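PDB 3OOO: proline dipeptidase from Streptococcus agalactiae, which probably hydrolyses proline-containing dipeptides as a manganese-dependent M24B family peptidase, the present chain being its N-terminal creatinase/prolidase domain without the peptidase domain. Local coordinates for residues A[16-22]-A[95-101]; A[7-11]-A[125-131]; A[90-95]-A[116-120]; A[32-36]-A[64-69]. All blocks are in the same frame, centred on the assembly; numbering follows the deposited sequence. Where two conformers were deposited one is given.

Contact 1. Residues A[16-22]-A[95-101]; sequences QAELAVF and VSKVLAE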
loop_
_atom_site.group_PDB
_atom_site.type_symbol
_atom_site.label_atom_id
_atom_site.label_comp_id
_atom_site.label_asym_id
_atom_site.label_seq_id
_atom_site.Cartn_x
_atom_site.Cartn_y
_atom_site.Cartn_z
ATOM N N GLN A 16 17.721 -7.030 13.772
ATOM C CA GLN A 16 18.581 -7.394 12.650
ATOM C C GLN A 16 18.484 -6.400 11.502
ATOM O O GLN A 16 18.899 -6.698 10.384
ATOM C CB GLN A 16 18.242 -8.796 12.137
ATOM C CG GLN A 16 18.869 -9.118 10.785
ATOM C CD GLN A 16 18.515 -10.507 10.288
ATOM O OE1 GLN A 16 17.794 -11.253 10.952
ATOM N NE2 GLN A 16 19.022 -10.861 9.113
ATOM N N ALA A 17 17.941 -5.218 11.775
ATOM C CA ALA A 17 17.696 -4.233 10.724
ATOM C C ALA A 17 18.848 -3.250 10.519
ATOM O O ALA A 17 19.362 -2.669 11.474
ATOM C CB ALA A 17 16.402 -3.477 10.999
ATOM N N GLU A 18 19.238 -3.068 9.259
ATOM C CA GLU A 18 20.270 -2.102 8.871
ATOM C C GLU A 18 19.658 -0.768 8.462
ATOM O O GLU A 18 20.344 0.253 8.413
ATOM C CB GLU A 18 21.140 -2.636 7.729
ATOM C CG GLU A 18 21.907 -3.922 8.050
ATOM C CD GLU A 18 21.128 -5.187 7.729
ATOM O OE1 GLU A 18 19.964 -5.097 7.270
ATOM O OE2 GLU A 18 21.687 -6.287 7.932
ATOM N N LEU A 19 18.358 -0.781 8.186
ATOM C CA LEU A 19 17.703 0.365 7.578
ATOM C C LEU A 19 16.217 0.389 7.905
ATOM O O LEU A 19 15.569 -0.656 7.939
ATOM C CB LEU A 19 17.881 0.297 6.055
ATOM C CG LEU A 19 17.222 1.368 5.178
ATOM C CD1 LEU A 19 17.862 2.732 5.386
ATOM C CD2 LEU A 19 17.299 0.971 3.713
ATOM N N ALA A 20 15.695 1.589 8.145
ATOM C CA ALA A 20 14.255 1.833 8.188
ATOM C C ALA A 20 13.914 2.855 7.116
ATOM O O ALA A 20 14.632 3.839 6.919
ATOM C CB ALA A 20 13.835 2.335 9.546
ATOM N N VAL A 21 12.816 2.606 6.414
ATOM C CA VAL A 21 12.375 3.492 5.345
ATOM C C VAL A 21 11.000 4.022 5.710
ATOM O O VAL A 21 10.040 3.250 5.812
ATOM C CB VAL A 21 12.290 2.745 3.990
ATOM C CG1 VAL A 21 11.839 3.688 2.882
ATOM C CG2 VAL A 21 13.629 2.108 3.624
ATOM N N PHE A 22 10.911 5.328 5.934
ATOM C CA PHE A 22 9.636 5.970 6.268
ATOM C C PHE A 22 9.031 6.631 5.045
ATOM O O PHE A 22 9.745 7.226 4.231
ATOM C CB PHE A 22 9.823 6.974 7.409
ATOM C CG PHE A 22 10.291 6.338 8.682
ATOM C CD1 PHE A 22 9.374 5.753 9.549
ATOM C CD2 PHE A 22 11.646 6.281 8.995
ATOM C CE1 PHE A 22 9.792 5.140 10.720
ATOM C CE2 PHE A 22 12.079 5.673 10.171
ATOM C CZ PHE A 22 11.151 5.101 11.036
ATOM N N VAL A 95 22.160 -4.873 2.797
ATOM C CA VAL A 95 21.082 -5.051 3.771
ATOM C C VAL A 95 20.613 -6.500 3.860
ATOM O O VAL A 95 20.775 -7.289 2.920
ATOM C CB VAL A 95 19.859 -4.119 3.497
ATOM C CG1 VAL A 95 20.248 -2.653 3.623
ATOM C CG2 VAL A 95 19.237 -4.406 2.127
ATOM N N SER A 96 20.038 -6.842 5.006
ATOM C CA SER A 96 19.411 -8.136 5.197
ATOM C C SER A 96 17.968 -7.947 5.635
ATOM O O SER A 96 17.089 -8.707 5.231
ATOM C CB SER A 96 20.180 -8.966 6.227
ATOM O OG SER A 96 20.130 -8.372 7.514
ATOM N N LYS A 97 17.738 -6.936 6.473
ATOM C CA LYS A 97 16.405 -6.633 6.977
ATOM C C LYS A 97 16.139 -5.132 6.909
ATOM O O LYS A 97 16.917 -4.322 7.417
ATOM C CB LYS A 97 16.218 -7.158 8.409
ATOM C CG LYS A 97 14.776 -7.065 8.917
ATOM C CD LYS A 97 14.551 -7.830 10.222
ATOM C CE LYS A 97 14.792 -6.956 11.446
ATOM N NZ LYS A 97 14.446 -7.658 12.715
ATOM N N VAL A 98 15.031 -4.775 6.265
ATOM C CA VAL A 98 14.623 -3.378 6.147
ATOM C C VAL A 98 13.261 -3.210 6.809
ATOM O O VAL A 98 12.328 -3.973 6.531
ATOM C CB VAL A 98 14.534 -2.928 4.665
ATOM C CG1 VAL A 98 14.153 -1.455 4.576
ATOM C CG2 VAL A 98 15.847 -3.179 3.929
ATOM N N LEU A 99 13.152 -2.226 7.695
ATOM C CA LEU A 99 11.862 -1.875 8.287
ATOM C C LEU A 99 11.172 -0.840 7.406
ATOM O O LEU A 99 11.809 0.096 6.935
ATOM C CB LEU A 99 12.038 -1.344 9.713
ATOM C CG LEU A 99 12.777 -2.216 10.736
ATOM C CD1 LEU A 99 12.775 -1.536 12.092
ATOM C CD2 LEU A 99 12.169 -3.604 10.848
ATOM N N ALA A 100 9.877 -1.027 7.169
ATOM C CA ALA A 100 9.096 -0.073 6.380
ATOM C C ALA A 100 7.702 0.093 6.976
ATOM O O ALA A 100 7.299 -0.696 7.829
ATOM C CB ALA A 100 9.021 -0.516 4.927
ATOM N N GLU A 101 6.976 1.122 6.537
ATOM C CA GLU A 101 5.647 1.407 7.073
ATOM C C GLU A 101 4.565 0.700 6.273
ATOM O O GLU A 101 3.957 1.283 5.377
ATOM C CB GLU A 101 5.382 2.911 7.101
ATOM C CG GLU A 101 6.333 3.687 7.977
ATOM C CD GLU A 101 5.886 5.112 8.131
ATOM O OE1 GLU A 101 6.356 5.964 7.347
ATOM O OE2 GLU A 101 5.040 5.374 9.019
HETATM O O HOH W 1 7.687 2.853 4.341
#
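Glu18 meets the 95-101 segment through both carboxylate oxygens. OE1 accepts two backbone N-H groups. Lys97 N gives a nearly straight bond of 3.0 Å to Glu18 OE1, on the syn lone pair. Ser96 N reaches Glu18 OE1 at 2.9 Å, but from above the carboxylate plane. Ser96 OG donates to the syn side of Glu18 OE2 at 2.6 Å. The chain of Glu18 bends at chi2 (89°), which turns the carboxylate onto the turn before strand 97-100. Ser96 OG also accepts from Gln16 NE2, linking the two side chains.

In the backbone, Lys97 O takes Glu18 N. Leu99 bonds to strand 19-22 through both its N and its O: Leu99 N donates to Leu19 O at 2.9 Å, and Leu99 O accepts from Val21 N at 2.8 Å. This pairing is parallel, and strand 97-100 lies between 19-22 and 120-123 in the domain's mixed sheet. Beyond Leu99 a water links Val21 O to Glu101 N.

Apolar contacts lie on both faces. Val21 CG2 packs on Val98 CG1 at 3.7 Å, and Leu19 CD2 lies beside the same methyl. On the other face, Ala17 CB touches Leu99 CG and Ala20 CB touches Leu99 CB; Leu12 of helix 3-14 covers this side. Glu101 OE1 lies at the edge of the Phe22 ring, while the carboxylate bonds to Ser23 N, Asp24 N and Thr27 OG1.

Contact 2. Residues A[7-11]-A[125-131]; sequences RIRHH and TPYIQNM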
loop_
_atom_site.group_PDB
_atom_site.type_symbol
_atom_site.label_atom_id
_atom_site.label_comp_id
_atom_site.label_asym_id
_atom_site.label_seq_id
_atom_site.Cartn_x
_atom_site.Cartn_y
_atom_site.Cartn_z
ATOM N N ARG A 7 17.097 7.916 18.282
ATOM C CA ARG A 7 16.521 6.754 18.952
ATOM C C ARG A 7 16.176 5.614 17.994
ATOM O O ARG A 7 16.443 4.448 18.292
ATOM C CB ARG A 7 15.295 7.150 19.768
ATOM C CG ARG A 7 15.629 7.611 21.166
ATOM C CD ARG A 7 14.381 8.041 21.897
ATOM N NE ARG A 7 14.005 9.411 21.560
ATOM C CZ ARG A 7 12.822 9.955 21.823
ATOM N NH1 ARG A 7 11.876 9.246 22.430
ATOM N NH2 ARG A 7 12.584 11.215 21.481
ATOM N N ILE A 8 15.591 5.951 16.846
ATOM C CA ILE A 8 15.279 4.951 15.822
ATOM C C ILE A 8 16.559 4.273 15.338
ATOM O O ILE A 8 16.613 3.048 15.219
ATOM C CB ILE A 8 14.480 5.563 14.643
ATOM C CG1 ILE A 8 13.087 5.973 15.126
ATOM C CG2 ILE A 8 14.372 4.572 13.469
ATOM C CD1 ILE A 8 12.326 6.833 14.153
ATOM N N ARG A 9 17.595 5.077 15.096
ATOM C CA ARG A 9 18.886 4.566 14.648
ATOM C C ARG A 9 19.469 3.559 15.642
ATOM O O ARG A 9 19.926 2.482 15.251
ATOM C CB ARG A 9 19.860 5.724 14.412
ATOM C CG ARG A 9 21.133 5.319 13.695
ATOM C CD ARG A 9 22.042 6.508 13.463
ATOM N NE ARG A 9 22.463 7.101 14.726
ATOM C CZ ARG A 9 23.452 6.628 15.475
ATOM N NH1 ARG A 9 24.125 5.552 15.091
ATOM N NH2 ARG A 9 23.764 7.230 16.614
ATOM N N HIS A 10 19.441 3.904 16.928
ATOM C CA HIS A 10 19.947 3.001 17.962
ATOM C C HIS A 10 19.090 1.745 18.087
ATOM O O HIS A 10 19.608 0.652 18.328
ATOM C CB HIS A 10 20.063 3.724 19.307
ATOM C CG HIS A 10 21.197 4.698 19.366
ATOM N ND1 HIS A 10 22.518 4.302 19.371
ATOM C CD2 HIS A 10 21.211 6.052 19.417
ATOM C CE1 HIS A 10 23.295 5.370 19.421
ATOM N NE2 HIS A 10 22.526 6.443 19.449
ATOM N N HIS A 11 17.783 1.906 17.897
ATOM C CA HIS A 11 16.855 0.784 17.936
ATOM C C HIS A 11 17.129 -0.234 16.835
ATOM O O HIS A 11 16.953 -1.433 17.037
ATOM C CB HIS A 11 15.415 1.273 17.841
ATOM C CG HIS A 11 14.418 0.171 17.672
ATOM N ND1 HIS A 11 14.199 -0.788 18.638
ATOM C CD2 HIS A 11 13.586 -0.126 16.646
ATOM C CE1 HIS A 11 13.273 -1.629 18.214
ATOM N NE2 HIS A 11 12.886 -1.251 17.009
ATOM N N THR A 125 8.652 -2.021 13.934
ATOM C CA THR A 125 8.566 -2.703 15.213
ATOM C C THR A 125 7.614 -1.939 16.134
ATOM O O THR A 125 7.351 -0.756 15.908
ATOM C CB THR A 125 9.944 -2.758 15.878
ATOM O OG1 THR A 125 10.485 -1.433 15.930
ATOM C CG2 THR A 125 10.883 -3.665 15.100
ATOM N N PRO A 126 7.083 -2.610 17.176
ATOM C CA PRO A 126 6.247 -1.898 18.140
ATOM C C PRO A 126 6.917 -0.653 18.724
ATOM O O PRO A 126 6.250 0.364 18.902
ATOM C CB PRO A 126 6.010 -2.945 19.227
ATOM C CG PRO A 126 6.010 -4.228 18.485
ATOM C CD PRO A 126 7.051 -4.067 17.403
ATOM N N TYR A 127 8.222 -0.724 18.992
ATOM C CA TYR A 127 8.954 0.423 19.542
ATOM C C TYR A 127 8.820 1.674 18.673
ATOM O O TYR A 127 8.546 2.764 19.183
ATOM C CB TYR A 127 10.433 0.089 19.778
ATOM C CG TYR A 127 11.255 1.276 20.244
ATOM C CD1 TYR A 127 11.127 1.772 21.539
ATOM C CD2 TYR A 127 12.152 1.910 19.382
ATOM C CE1 TYR A 127 11.875 2.859 21.968
ATOM C CE2 TYR A 127 12.903 3.000 19.799
ATOM C CZ TYR A 127 12.759 3.472 21.095
ATOM O OH TYR A 127 13.500 4.551 21.519
ATOM N N ILE A 128 9.016 1.515 17.365
ATOM C CA ILE A 128 8.877 2.639 16.436
ATOM C C ILE A 128 7.403 3.055 16.298
ATOM O O ILE A 128 7.089 4.246 16.306
ATOM C CB ILE A 128 9.503 2.337 15.045
ATOM C CG1 ILE A 128 10.989 1.983 15.185
ATOM C CG2 ILE A 128 9.341 3.538 14.107
ATOM C CD1 ILE A 128 11.638 1.454 13.908
ATOM N N GLN A 129 6.515 2.066 16.195
ATOM C CA GLN A 129 5.072 2.304 16.059
ATOM C C GLN A 129 4.513 3.158 17.195
ATOM O O GLN A 129 3.707 4.064 16.965
ATOM C CB GLN A 129 4.305 0.978 16.021
ATOM C CG GLN A 129 4.404 0.196 14.717
ATOM C CD GLN A 129 3.580 -1.079 14.746
ATOM O OE1 GLN A 129 2.383 -1.054 15.040
ATOM N NE2 GLN A 129 4.217 -2.202 14.441
ATOM N N ASN A 130 4.956 2.864 18.415
ATOM C CA ASN A 130 4.374 3.439 19.626
ATOM C C ASN A 130 5.075 4.689 20.164
ATOM O O ASN A 130 4.716 5.184 21.238
ATOM C CB ASN A 130 4.287 2.370 20.725
ATOM C CG ASN A 130 3.457 1.161 20.306
ATOM O OD1 ASN A 130 2.461 1.287 19.590
ATOM N ND2 ASN A 130 3.868 -0.018 20.755
HETATM N N MSE A 131 6.063 5.198 19.429
HETATM C CA MSE A 131 6.795 6.391 19.852
HETATM C C MSE A 131 5.899 7.628 19.780
HETATM O O MSE A 131 5.878 8.440 20.707
HETATM C CB MSE A 131 8.071 6.587 19.019
HETATM C CG MSE A 131 9.176 7.366 19.737
HETATM SE SE MSE A 131 10.863 7.449 18.742
HETATM C CE MSE A 131 10.886 5.616 18.089
HETATM O O HOH W 2 16.537 3.631 20.884
#
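His11 and Thr125 form the direct polar link between the two helices. His11 NE2 and Thr125 OG1 are hydrogen-bonded at 2.6 Å. The hydroxyl lies near the plane of the imidazole, at its edge. Thr125 is also the N-cap residue of helix 126-129. A second polar link runs through water: one molecule donates to Arg7 O and lies 3.2 Å from Tyr127 OH.

The aromatic contact is built on the same histidine. With chi1 at 171°, the imidazole swings out from helix 3-14 and slides past Tyr127. The rings meet obliquely, with planes 42° apart. Tyr127 CD2 sits over one imidazole face, 3.3 Å from His11 CG and toward the ring's rim. Tyr127 CB makes a CH-pi contact over the His11 ring. Tyr127 OH ends against the aliphatic part of Arg7, 3.6 Å from Arg7 CB.

Apolar packing lies deeper. Ile8 CG1 touches CE of Met131, a selenomethionine, at 3.7 Å. Ile8 CG2 meets Ile128 CD1 at 4.2 Å, and Ile128 CG1 touches His11 CD2. Phe22 and Leu99 of the sheet back this layer, so the contact joins the first and last helices of this chain on one side of the sheet. The imidazole's rotation is probably fixed by Thr125 at NE2 and by Tyr127 CB and CD2 over its face.

Contact 3. Residues A[90-95]-A[116-120]; sequences LPSFSV and VFDGH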
loop_
_atom_site.group_PDB
_atom_site.type_symbol
_atom_site.label_atom_id
_atom_site.label_comp_id
_atom_site.label_asym_id
_atom_site.label_seq_id
_atom_site.Cartn_x
_atom_site.Cartn_y
_atom_site.Cartn_z
ATOM N N LEU A 90 22.020 6.521 -2.914
ATOM C CA LEU A 90 22.209 6.027 -1.551
ATOM C C LEU A 90 23.596 5.398 -1.394
ATOM O O LEU A 90 24.115 4.804 -2.340
ATOM C CB LEU A 90 21.101 5.054 -1.146
ATOM C CG LEU A 90 19.707 5.657 -0.945
ATOM C CD1 LEU A 90 18.782 4.579 -0.395
ATOM C CD2 LEU A 90 19.702 6.892 -0.037
ATOM N N PRO A 91 24.212 5.561 -0.210
ATOM C CA PRO A 91 25.595 5.125 -0.003
ATOM C C PRO A 91 25.767 3.636 0.272
ATOM O O PRO A 91 26.875 3.119 0.112
ATOM C CB PRO A 91 26.027 5.936 1.219
ATOM C CG PRO A 91 24.763 6.124 1.994
ATOM C CD PRO A 91 23.699 6.315 0.953
ATOM N N SER A 92 24.701 2.953 0.684
ATOM C CA SER A 92 24.808 1.543 1.070
ATOM C C SER A 92 23.553 0.738 0.761
ATOM O O SER A 92 22.433 1.214 0.958
ATOM C CB SER A 92 25.155 1.409 2.558
ATOM O OG SER A 92 25.187 0.043 2.944
ATOM N N PHE A 93 23.762 -0.487 0.285
ATOM C CA PHE A 93 22.673 -1.419 -0.008
ATOM C C PHE A 93 22.928 -2.801 0.582
ATOM O O PHE A 93 22.131 -3.721 0.383
ATOM C CB PHE A 93 22.432 -1.517 -1.518
ATOM C CG PHE A 93 22.193 -0.194 -2.169
ATOM C CD1 PHE A 93 20.925 0.379 -2.164
ATOM C CD2 PHE A 93 23.240 0.496 -2.765
ATOM C CE1 PHE A 93 20.705 1.615 -2.757
ATOM C CE2 PHE A 93 23.031 1.732 -3.358
ATOM C CZ PHE A 93 21.759 2.291 -3.352
ATOM N N SER A 94 24.040 -2.944 1.300
ATOM C CA SER A 94 24.353 -4.189 2.001
ATOM C C SER A 94 23.355 -4.397 3.142
ATOM O O SER A 94 23.654 -4.108 4.301
ATOM C CB SER A 94 25.789 -4.164 2.536
ATOM O OG SER A 94 26.729 -3.922 1.501
ATOM N N VAL A 95 22.160 -4.873 2.797
ATOM C CA VAL A 95 21.082 -5.051 3.771
ATOM C C VAL A 95 20.613 -6.500 3.860
ATOM O O VAL A 95 20.775 -7.289 2.920
ATOM C CB VAL A 95 19.859 -4.119 3.497
ATOM C CG1 VAL A 95 20.248 -2.653 3.623
ATOM C CG2 VAL A 95 19.237 -4.406 2.127
ATOM N N VAL A 116 15.453 -1.982 -5.339
ATOM C CA VAL A 116 16.609 -1.244 -4.831
ATOM C C VAL A 116 17.341 -2.035 -3.752
ATOM O O VAL A 116 18.574 -2.101 -3.753
ATOM C CB VAL A 116 16.188 0.145 -4.284
ATOM C CG1 VAL A 116 17.360 0.855 -3.597
ATOM C CG2 VAL A 116 15.624 1.009 -5.408
ATOM N N PHE A 117 16.580 -2.630 -2.840
ATOM C CA PHE A 117 17.160 -3.346 -1.708
ATOM C C PHE A 117 16.877 -4.836 -1.800
ATOM O O PHE A 117 15.717 -5.248 -1.863
ATOM C CB PHE A 117 16.614 -2.801 -0.384
ATOM C CG PHE A 117 16.810 -1.324 -0.208
ATOM C CD1 PHE A 117 18.033 -0.819 0.217
ATOM C CD2 PHE A 117 15.768 -0.436 -0.462
ATOM C CE1 PHE A 117 18.214 0.551 0.375
ATOM C CE2 PHE A 117 15.941 0.933 -0.298
ATOM C CZ PHE A 117 17.165 1.427 0.120
ATOM N N ASP A 118 17.950 -5.628 -1.817
ATOM C CA ASP A 118 17.851 -7.083 -1.777
ATOM C C ASP A 118 17.913 -7.561 -0.323
ATOM O O ASP A 118 18.961 -7.999 0.164
ATOM C CB ASP A 118 18.967 -7.716 -2.616
ATOM C CG ASP A 118 18.825 -9.221 -2.740
ATOM O OD1 ASP A 118 17.676 -9.714 -2.743
ATOM O OD2 ASP A 118 19.864 -9.909 -2.834
ATOM N N GLY A 119 16.789 -7.452 0.372
ATOM C CA GLY A 119 16.691 -7.867 1.761
ATOM C C GLY A 119 15.251 -8.182 2.088
ATOM O O GLY A 119 14.356 -7.960 1.267
ATOM N N HIS A 120 15.024 -8.705 3.285
ATOM C CA HIS A 120 13.673 -8.973 3.742
ATOM C C HIS A 120 13.072 -7.709 4.346
ATOM O O HIS A 120 13.666 -7.082 5.223
ATOM C CB HIS A 120 13.657 -10.118 4.758
ATOM C CG HIS A 120 12.293 -10.425 5.299
ATOM N ND1 HIS A 120 11.265 -10.891 4.506
ATOM C CD2 HIS A 120 11.788 -10.327 6.552
ATOM C CE1 HIS A 120 10.186 -11.066 5.248
ATOM N NE2 HIS A 120 10.477 -10.734 6.493
HETATM O O HOH W 3 20.420 -4.439 -1.252
#
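Phe117 reaches across to Leu90, Phe93 and Val95 where two loops of the alpha/beta domain pass each other. Segment 90-95 leads from helix 82-89 into strand 97-100. Segment 116-120 leads from helix 107-116 into strand 120-123, the outermost on that side within this chain. The loops meet at the end of the parallel part of the sheet, and their direct contacts are almost wholly apolar.

The side chain of Phe117 begins at CB, which lies 4.0 Å from Val95 CG2. Its chi1 of -56° sets CG opposite the carbonyl carbon and carries the ring toward segment 90-95. Phe117 CD1 comes next, 3.9 Å from Phe93 CD1. Phe117 CE1 is 3.7 Å from Phe93 CD1 and 4.1 Å from Leu90 CD1. At the tip, Phe117 CZ meets Leu90 CD1 at 3.6 Å. This leucine methyl comes to the ring's edge, near its plane. Ser92 O also lies at the edge, and its carbonyl is held by Tyr48 OH. One face of the Phe117 ring is covered by its own neighbour, with Val116 CG1 over the ring centre.

Val116 CG1 also touches Phe93 CE1, at 3.5 Å. It therefore sits against both rings. The Phe93 and Phe117 rings meet obliquely, with planes 43° and centroids 5.8 Å apart. Leu90 continues the packing onto Phe46 and Tyr48 of strand 44-48. The polar link between the loops is a water that bridges Phe93 O and Asp118 N, accepting from Asp118 N at 2.8 Å.

Contact 4. Residues A[32-36]-A[64-69]; sequences TGFFC and RAKQSV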
loop_
_atom_site.group_PDB
_atom_site.type_symbol
_atom_site.label_atom_id
_atom_site.label_comp_id
_atom_site.label_asym_id
_atom_site.label_seq_id
_atom_site.Cartn_x
_atom_site.Cartn_y
_atom_site.Cartn_z
ATOM N N THR A 32 10.655 14.888 11.521
ATOM C CA THR A 32 11.525 15.903 10.906
ATOM C C THR A 32 10.985 17.333 10.889
ATOM O O THR A 32 11.759 18.276 10.719
ATOM C CB THR A 32 11.870 15.558 9.432
ATOM O OG1 THR A 32 10.696 15.690 8.617
ATOM C CG2 THR A 32 12.454 14.149 9.301
ATOM N N GLY A 33 9.670 17.491 11.019
ATOM C CA GLY A 33 9.027 18.798 10.858
ATOM C C GLY A 33 8.739 19.181 9.415
ATOM O O GLY A 33 8.224 20.269 9.142
ATOM N N PHE A 34 9.079 18.287 8.486
ATOM C CA PHE A 34 8.823 18.495 7.065
ATOM C C PHE A 34 7.608 17.675 6.651
ATOM O O PHE A 34 7.623 16.446 6.771
ATOM C CB PHE A 34 10.059 18.096 6.241
ATOM C CG PHE A 34 9.843 18.124 4.745
ATOM C CD1 PHE A 34 9.827 19.331 4.045
ATOM C CD2 PHE A 34 9.673 16.937 4.032
ATOM C CE1 PHE A 34 9.630 19.358 2.664
ATOM C CE2 PHE A 34 9.480 16.952 2.648
ATOM C CZ PHE A 34 9.456 18.168 1.961
ATOM N N PHE A 35 6.562 18.364 6.194
ATOM C CA PHE A 35 5.374 17.703 5.657
ATOM C C PHE A 35 5.297 17.792 4.144
ATOM O O PHE A 35 5.295 18.888 3.575
ATOM C CB PHE A 35 4.068 18.260 6.241
ATOM C CG PHE A 35 2.850 17.483 5.803
ATOM C CD1 PHE A 35 2.370 16.437 6.582
ATOM C CD2 PHE A 35 2.215 17.765 4.588
ATOM C CE1 PHE A 35 1.259 15.694 6.179
ATOM C CE2 PHE A 35 1.106 17.024 4.173
ATOM C CZ PHE A 35 0.631 15.989 4.970
ATOM N N CYS A 36 5.199 16.629 3.505
ATOM C CA CYS A 36 4.911 16.540 2.081
ATOM C C CYS A 36 4.132 15.259 1.836
ATOM O O CYS A 36 4.552 14.185 2.267
ATOM C CB CYS A 36 6.205 16.518 1.259
ATOM S SG CYS A 36 5.955 16.298 -0.526
ATOM N N ARG A 64 12.586 23.220 -0.246
ATOM C CA ARG A 64 11.817 23.266 0.993
ATOM C C ARG A 64 12.313 22.234 2.013
ATOM O O ARG A 64 12.409 22.524 3.212
ATOM C CB ARG A 64 10.330 23.066 0.699
ATOM C CG ARG A 64 9.438 23.290 1.901
ATOM C CD ARG A 64 7.971 23.396 1.509
ATOM N NE ARG A 64 7.397 22.142 1.015
ATOM C CZ ARG A 64 6.798 21.236 1.784
ATOM N NH1 ARG A 64 6.708 21.422 3.097
ATOM N NH2 ARG A 64 6.289 20.137 1.241
ATOM N N ALA A 65 12.627 21.031 1.535
ATOM C CA ALA A 65 13.141 19.974 2.404
ATOM C C ALA A 65 14.467 20.372 3.048
ATOM O O ALA A 65 14.659 20.176 4.251
ATOM C CB ALA A 65 13.279 18.661 1.633
ATOM N N LYS A 66 15.358 20.957 2.249
ATOM C CA LYS A 66 16.677 21.393 2.723
ATOM C C LYS A 66 16.586 22.521 3.749
ATOM O O LYS A 66 17.478 22.677 4.589
ATOM C CB LYS A 66 17.560 21.808 1.546
ATOM C CG LYS A 66 18.116 20.634 0.762
ATOM C CD LYS A 66 19.068 21.078 -0.326
ATOM C CE LYS A 66 19.748 19.871 -0.954
ATOM N NZ LYS A 66 20.841 20.257 -1.883
ATOM N N GLN A 67 15.507 23.296 3.682
ATOM C CA GLN A 67 15.255 24.352 4.665
ATOM C C GLN A 67 14.684 23.778 5.965
ATOM O O GLN A 67 14.650 24.459 6.999
ATOM C CB GLN A 67 14.307 25.401 4.075
ATOM C CG GLN A 67 14.911 26.181 2.908
ATOM C CD GLN A 67 13.919 27.117 2.251
ATOM O OE1 GLN A 67 13.293 27.947 2.915
ATOM N NE2 GLN A 67 13.772 26.993 0.934
ATOM N N SER A 68 14.272 22.510 5.913
ATOM C CA SER A 68 13.578 21.866 7.028
ATOM C C SER A 68 14.434 20.841 7.776
ATOM O O SER A 68 14.288 20.666 8.991
ATOM C CB SER A 68 12.288 21.205 6.530
ATOM O OG SER A 68 11.470 22.132 5.835
ATOM N N VAL A 69 15.321 20.157 7.055
ATOM C CA VAL A 69 16.169 19.119 7.658
ATOM C C VAL A 69 17.665 19.410 7.487
ATOM O O VAL A 69 18.070 20.010 6.490
ATOM C CB VAL A 69 15.828 17.685 7.131
ATOM C CG1 VAL A 69 14.341 17.403 7.255
ATOM C CG2 VAL A 69 16.285 17.492 5.697
HETATM O O HOH W 4 14.314 18.714 11.060
HETATM O O HOH W 5 11.528 21.084 10.310
#
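Phe34 and Arg64 make the tight end of this contact. Phe34 CE1 lies over the centre of one guanidinium face, 3.5 Å from Arg64 CZ, with ring and guanidinium planes 29° apart. The arginine chain bends at chi3 (68°) and turns its end back to the loop. There Arg64 NH1 and NH2 both donate to one oxygen, Phe35 O, at 2.9 and 2.8 Å. That oxygen lies in the guanidinium plane. Arg64 NE forms a salt bridge with Glu61, a second polar hold on the group. Ala65 CB packs over one face of the Phe34 ring, 4.0 Å from its centroid.

The contact joins the loop after helix 25-32 to helix 62-68, and Phe34 continues into Leu55 and Val57 of strand 54-58 in the domain's sheet. Thr32 makes an ST turn: its OG1 accepts from Phe34 N and also bonds to Val28 O.

The other end is looser and wet. Two waters bridge Thr32 O and Ser68 O, each donating to both carbonyls. Beside the waters, Thr32 CB touches Val69 CG1 at 3.8 Å.

All four contacts belong to the Creatinase/Prolidase N-terminal domain. Contact 1, the strand pairing, has its centre closest of the four to that of the chain, about 9 Å away. Contact 2 packs against it, with centres 12 Å apart: Leu99 CD1 touches Ile128 CD1, and Phe22 meets both Ile8 and Ile128. Contact 3, about 9 Å from contact 1 by centres, shares Val95 with it. Ser96 O and Val98 N probably hydrogen-bond with His120 N (2.8 Å) and His120 O (2.9 Å). Leu19 CD2 also touches Phe117 CE1. Contact 4 stands apart, about 22 Å from contact 1 by centres. In the sequence, contact 2 encloses the other three. The peptidase domain is absent from this chain.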